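Local coordinates for protein UDP-N-acetylglucosamine 3-dehydrogenase (Acidithiobacillus ferrooxidans, PDB 7BVJ) that catalyses the NAD(+)-dependent oxidation of the glucosamine 3-position of UDP-N-acetylglucosamine to a ketone, a step toward the diamino sugar found in some lipid A, at residues Pro52-Asp55 with Ala56-Glu60; Ile155-Ile158 with Met159-Ile163. One frame throughout, in Å; residues are numbered along the deposited sequence.

Interaction 1: residues Pro52-Asp55 with Ala56-Glu60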
ATOM      1  N   PRO A  52       1.375 -28.949  -1.544  1.00 35.88           N
ATOM      2  CA  PRO A  52       0.045 -29.518  -1.310  1.00 32.36           C
ATOM      3  C   PRO A  52      -0.683 -28.924  -0.118  1.00 31.42           C
ATOM      4  O   PRO A  52      -1.862 -29.237   0.066  1.00 29.96           O
ATOM      5  CB  PRO A  52       0.346 -30.997  -1.070  1.00 34.91           C
ATOM      6  CG  PRO A  52       1.701 -30.973  -0.431  1.00 34.67           C
ATOM      7  CD  PRO A  52       2.450 -29.873  -1.129  1.00 24.68           C
ATOM      8  N   SER A  53      -0.034 -28.101   0.700  1.00 27.82           N
ATOM      9  CA  SER A  53      -0.704 -27.464   1.831  1.00 31.48           C
ATOM     10  C   SER A  53       0.106 -26.243   2.244  1.00 28.41           C
ATOM     11  O   SER A  53       1.288 -26.125   1.911  1.00 25.44           O
ATOM     12  CB  SER A  53      -0.864 -28.419   3.020  1.00 23.86           C
ATOM     13  OG  SER A  53       0.397 -28.680   3.616  1.00 29.77           O
ATOM     14  N   VAL A  54      -0.551 -25.331   2.971  1.00 30.65           N
ATOM     15  CA  VAL A  54       0.159 -24.165   3.495  1.00 28.86           C
ATOM     16  C   VAL A  54       1.260 -24.604   4.452  1.00 30.44           C
ATOM     17  O   VAL A  54       2.352 -24.015   4.480  1.00 22.77           O
ATOM     18  CB  VAL A  54      -0.818 -23.174   4.159  1.00 24.66           C
ATOM     19  CG1 VAL A  54      -1.472 -23.778   5.374  1.00 32.93           C
ATOM     20  CG2 VAL A  54      -0.087 -21.903   4.560  1.00 25.97           C
ATOM     21  N   ASP A  55       1.011 -25.670   5.228  1.00 28.70           N
ATOM     22  CA  ASP A  55       1.967 -26.067   6.259  1.00 31.54           C
ATOM     23  C   ASP A  55       3.266 -26.577   5.648  1.00 25.48           C
ATOM     24  O   ASP A  55       4.349 -26.321   6.183  1.00 25.95           O
ATOM     25  CB  ASP A  55       1.346 -27.115   7.186  1.00 34.34           C
ATOM     26  CG  ASP A  55       0.102 -26.603   7.888  1.00 40.39           C
ATOM     27  OD1 ASP A  55      -0.852 -27.394   8.044  1.00 46.40           O
ATOM     28  OD2 ASP A  55       0.067 -25.404   8.270  1.00 37.29           O
ATOM     29  N   ALA A  56       3.178 -27.272   4.511  1.00 25.07           N
ATOM     30  CA  ALA A  56       4.377 -27.810   3.878  1.00 24.20           C
ATOM     31  C   ALA A  56       5.184 -26.714   3.203  1.00 27.62           C
ATOM     32  O   ALA A  56       6.421 -26.785   3.152  1.00 26.85           O
ATOM     33  CB  ALA A  56       4.006 -28.900   2.873  1.00 26.53           C
ATOM     34  N   LEU A  57       4.504 -25.703   2.653  1.00 28.80           N
ATOM     35  CA  LEU A  57       5.197 -24.479   2.269  1.00 30.29           C
ATOM     36  C   LEU A  57       5.961 -23.905   3.458  1.00 21.07           C
ATOM     37  O   LEU A  57       7.167 -23.677   3.385  1.00 27.02           O
ATOM     38  CB  LEU A  57       4.203 -23.451   1.718  1.00 29.30           C
ATOM     39  CG  LEU A  57       4.818 -22.146   1.179  1.00 24.14           C
ATOM     40  CD1 LEU A  57       3.968 -21.581   0.034  1.00 23.06           C
ATOM     41  CD2 LEU A  57       4.962 -21.120   2.265  1.00 23.27           C
ATOM     42  N   LEU A  58       5.261 -23.664   4.569  1.00 22.12           N
ATOM     43  CA  LEU A  58       5.893 -22.984   5.690  1.00 26.49           C
ATOM     44  C   LEU A  58       7.086 -23.774   6.228  1.00 29.97           C
ATOM     45  O   LEU A  58       8.066 -23.176   6.688  1.00 23.82           O
ATOM     46  CB  LEU A  58       4.855 -22.708   6.779  1.00 25.48           C
ATOM     47  CG  LEU A  58       3.878 -21.594   6.373  1.00 25.51           C
ATOM     48  CD1 LEU A  58       2.639 -21.605   7.238  1.00 23.78           C
ATOM     49  CD2 LEU A  58       4.567 -20.208   6.417  1.00 22.07           C
ATOM     50  N   ALA A  59       7.040 -25.110   6.150  1.00 28.51           N
ATOM     51  CA  ALA A  59       8.178 -25.914   6.612  1.00 30.70           C
ATOM     52  C   ALA A  59       9.454 -25.658   5.813  1.00 25.00           C
ATOM     53  O   ALA A  59      10.547 -25.886   6.334  1.00 38.48           O
ATOM     54  CB  ALA A  59       7.837 -27.410   6.559  1.00 21.22           C
ATOM     55  N   GLU A  60       9.349 -25.183   4.572  1.00 26.03           N
ATOM     56  CA  GLU A  60      10.488 -25.043   3.674  1.00 27.46           C
ATOM     57  C   GLU A  60      10.952 -23.595   3.462  1.00 31.23           C
ATOM     58  O   GLU A  60      11.773 -23.360   2.571  1.00 25.75           O
ATOM     59  CB  GLU A  60      10.163 -25.665   2.307  1.00 27.73           C
ATOM     60  CG  GLU A  60       9.771 -27.156   2.334  1.00 35.64           C
ATOM     61  CD  GLU A  60      10.932 -28.112   2.057  1.00 41.83           C
ATOM     62  OE1 GLU A  60      12.098 -27.664   1.972  1.00 45.59           O
ATOM     63  OE2 GLU A  60      10.673 -29.330   1.921  1.00 51.41           O
TER
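The N-cap of the short helix 54-59, an element of the Rossmann-fold NAD-binding domain, is formed where Ser53 meets Ala56. Ser53 OG accepts from Ala56 N at 3.2 Å with an N-H...O angle of 154°. A first torsion of 70° sets the hydroxyl between the backbone N and the carbonyl carbon of its own residue, and from there it turns back over the first turn; Ser53 OG also lies 3.7 Å from Ala56 CB. Ser53 O accepts weakly from Leu57 N at 3.3 Å. The next two bonds are shorter: Leu58 N gives to Val54 O at 2.9 Å and Ala59 N to Asp55 O at 3.0 Å. One turn apart, Val54 and Leu58 lie side by side and point the same way, CG2 of the valine 3.8 Å from CD1 of the leucine. Leu58 CG also rests 3.4 Å from Val54 O, so the branch shields one side of that carbonyl. Beyond the helix, Val54 and Leu57 touch Ile9 of strand 5-9, while Leu58 reaches Val64 and Val79. The chemistry is that of a short amphipathic helix: a serine hydroxyl serves an amide of the first turn, which has no preceding helical carbonyl, and the aliphatic branches face the parallel sheet and its neighbouring helix.

Interaction 2: residues Ile155-Ile158 with Met159-Ile163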
ATOM      1  N   ILE A 155     -13.861  -3.855  -5.822  1.00 34.29           N
ATOM      2  CA  ILE A 155     -12.882  -2.837  -5.446  1.00 29.65           C
ATOM      3  C   ILE A 155     -13.519  -1.971  -4.370  1.00 32.41           C
ATOM      4  O   ILE A 155     -14.449  -1.202  -4.656  1.00 27.76           O
ATOM      5  CB  ILE A 155     -12.456  -1.975  -6.640  1.00 25.31           C
ATOM      6  CG1 ILE A 155     -11.649  -2.775  -7.649  1.00 31.15           C
ATOM      7  CG2 ILE A 155     -11.662  -0.771  -6.163  1.00 28.54           C
ATOM      8  CD1 ILE A 155     -11.395  -2.027  -8.932  1.00 30.36           C
ATOM      9  N   ASP A 156     -13.025  -2.086  -3.135  1.00 26.06           N
ATOM     10  CA  ASP A 156     -13.501  -1.229  -2.051  1.00 30.62           C
ATOM     11  C   ASP A 156     -12.854   0.141  -2.220  1.00 22.61           C
ATOM     12  O   ASP A 156     -11.637   0.288  -2.075  1.00 26.19           O
ATOM     13  CB  ASP A 156     -13.184  -1.848  -0.690  1.00 28.72           C
ATOM     14  CG  ASP A 156     -13.822  -1.096   0.472  1.00 30.56           C
ATOM     15  OD1 ASP A 156     -13.671   0.153   0.574  1.00 32.66           O
ATOM     16  OD2 ASP A 156     -14.464  -1.770   1.307  1.00 35.33           O
ATOM     17  N   VAL A 157     -13.673   1.141  -2.526  1.00 22.19           N
ATOM     18  CA  VAL A 157     -13.179   2.465  -2.897  1.00 23.85           C
ATOM     19  C   VAL A 157     -12.278   3.060  -1.811  1.00 20.89           C
ATOM     20  O   VAL A 157     -11.296   3.737  -2.117  1.00 21.52           O
ATOM     21  CB  VAL A 157     -14.396   3.350  -3.246  1.00 18.78           C
ATOM     22  CG1 VAL A 157     -14.158   4.804  -3.010  1.00 27.35           C
ATOM     23  CG2 VAL A 157     -14.785   3.095  -4.713  1.00 28.38           C
ATOM     24  N   ILE A 158     -12.567   2.791  -0.542  1.00 23.18           N
ATOM     25  CA  ILE A 158     -11.734   3.278   0.552  1.00 20.62           C
ATOM     26  C   ILE A 158     -10.580   2.324   0.847  1.00 26.21           C
ATOM     27  O   ILE A 158      -9.416   2.738   0.873  1.00 26.90           O
ATOM     28  CB  ILE A 158     -12.599   3.508   1.807  1.00 19.42           C
ATOM     29  CG1 ILE A 158     -13.811   4.372   1.463  1.00 26.90           C
ATOM     30  CG2 ILE A 158     -11.778   4.173   2.898  1.00 19.46           C
ATOM     31  CD1 ILE A 158     -13.405   5.714   0.859  1.00 20.78           C
ATOM     32  N   MET A 159     -10.889   1.033   1.064  1.00 23.42           N
ATOM     33  CA  MET A 159      -9.899   0.059   1.527  1.00 27.22           C
ATOM     34  C   MET A 159      -8.937  -0.397   0.433  1.00 25.54           C
ATOM     35  O   MET A 159      -7.833  -0.860   0.749  1.00 25.41           O
ATOM     36  CB  MET A 159     -10.595  -1.167   2.134  1.00 28.36           C
ATOM     37  CG  MET A 159     -11.576  -0.871   3.277  1.00 29.35           C
ATOM     38  SD  MET A 159     -10.902  -0.007   4.722  1.00 38.59           S
ATOM     39  CE  MET A 159      -9.332  -0.845   4.867  1.00 24.37           C
ATOM     40  N   ASP A 160      -9.315  -0.283  -0.840  1.00 26.74           N
ATOM     41  CA  ASP A 160      -8.445  -0.709  -1.928  1.00 28.17           C
ATOM     42  C   ASP A 160      -7.862   0.432  -2.752  1.00 28.25           C
ATOM     43  O   ASP A 160      -6.902   0.193  -3.485  1.00 29.64           O
ATOM     44  CB  ASP A 160      -9.198  -1.661  -2.877  1.00 26.78           C
ATOM     45  CG  ASP A 160      -9.763  -2.882  -2.159  1.00 31.37           C
ATOM     46  OD1 ASP A 160      -9.034  -3.503  -1.351  1.00 30.24           O
ATOM     47  OD2 ASP A 160     -10.950  -3.207  -2.388  1.00 29.83           O
ATOM     48  N   LEU A 161      -8.439   1.640  -2.702  1.00 22.06           N
ATOM     49  CA  LEU A 161      -7.910   2.787  -3.434  1.00 22.58           C
ATOM     50  C   LEU A 161      -7.445   3.892  -2.498  1.00 23.84           C
ATOM     51  O   LEU A 161      -6.259   4.243  -2.500  1.00 27.04           O
ATOM     52  CB  LEU A 161      -8.966   3.354  -4.394  1.00 27.56           C
ATOM     53  CG  LEU A 161      -9.578   2.487  -5.484  1.00 25.55           C
ATOM     54  CD1 LEU A 161     -10.624   3.287  -6.228  1.00 24.05           C
ATOM     55  CD2 LEU A 161      -8.492   2.002  -6.440  1.00 27.19           C
ATOM     56  N   MET A 162      -8.339   4.419  -1.662  1.00 25.39           N
ATOM     57  CA  MET A 162      -8.009   5.617  -0.905  1.00 23.76           C
ATOM     58  C   MET A 162      -6.941   5.342   0.136  1.00 24.09           C
ATOM     59  O   MET A 162      -6.182   6.250   0.507  1.00 19.40           O
ATOM     60  CB  MET A 162      -9.254   6.190  -0.233  1.00 20.71           C
ATOM     61  CG  MET A 162      -9.073   7.647   0.144  1.00 19.91           C
ATOM     62  SD  MET A 162     -10.352   8.289   1.206  1.00 19.61           S
ATOM     63  CE  MET A 162     -11.666   8.656   0.022  1.00 19.65           C
ATOM     64  N   ILE A 163      -6.850   4.091   0.585  1.00 22.45           N
ATOM     65  CA  ILE A 163      -5.920   3.737   1.649  1.00 18.87           C
ATOM     66  C   ILE A 163      -4.485   4.065   1.264  1.00 20.19           C
ATOM     67  O   ILE A 163      -3.655   4.333   2.141  1.00 20.38           O
ATOM     68  CB  ILE A 163      -6.088   2.248   2.002  1.00 24.04           C
ATOM     69  CG1 ILE A 163      -5.421   1.933   3.341  1.00 22.94           C
ATOM     70  CG2 ILE A 163      -5.523   1.385   0.893  1.00 21.30           C
ATOM     71  CD1 ILE A 163      -5.906   0.675   3.970  1.00 27.00           C
TER
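Asp156 and Asp160 are joined twice at the start of helix 157-173, in the C-terminal domain of this Gfo/Idh/MocA enzyme: by a backbone bond, Asp160 N to Asp156 O at 2.7 Å, and by the Asp160 carboxylate, whose OD2 takes Asp156 N at a modelled 2.5 Å, so short that its exact length is doubtful. Asp156 is also the N-cap. Its CG stands anti to the backbone N (chi1 -172°), which swings OD1 over the first turn to accept Met159 N at 3.0 Å in an almost straight bond, the donor lying above the carboxylate plane; Ile158 N adds a weak bond to the same oxygen. Met159 lies alongside this carboxylate, its CG 3.6 Å from Asp156 OD1. The other oxygen, OD2, forms a salt bridge with Arg304 of helix 290-312. With an alanine here, the amide of Met159 would probably lose its cap and Arg304 this carboxylate mate.

Further along, the backbone follows a wider, pi-type turn: Met162 N bonds to Val157 O at 3.1 Å and Ile163 N, weakly, to Ile158 O, each five residues back.

Among the apolar contacts, Ile158 and Met162 run side by side, with the methionine bent at its last torsion so that CE comes 3.5 Å from Ile158 CD1. Ile155 CG2 meets Leu161 CG obliquely at 3.9 Å.

Met162 packs on Ala195 and Ala197 of strand 194-201 and on Leu209 of strand 206-215, whereas Met159 and Ile163 turn to helix 290-312. The Asp160 carbonyl accepts from Lys91, proposed as a possible catalytic base, so this first turn lies between the mixed sheet, that helix and the loop carrying Lys91.

Both contacts are helix starts capped by a side chain, but they serve different domains, their centres about 31 Å apart and their nearest atoms about 21 Å apart. Interaction 1 lies toward the periphery of the NAD-binding domain, with several exposed residues; interaction 2 is nearer the middle of the chain, and none of its touching residues is exposed. The caps differ as well: a neutral hydroxyl caps the short outer helix, whereas a carboxylate paired with an arginine caps the long helix 157-173. Backbone bonds from Ser53 to Ala59 are i to i+4, whereas 155-163 begins so and then widens to five residues. One packs against a parallel sheet, the other against a mixed one.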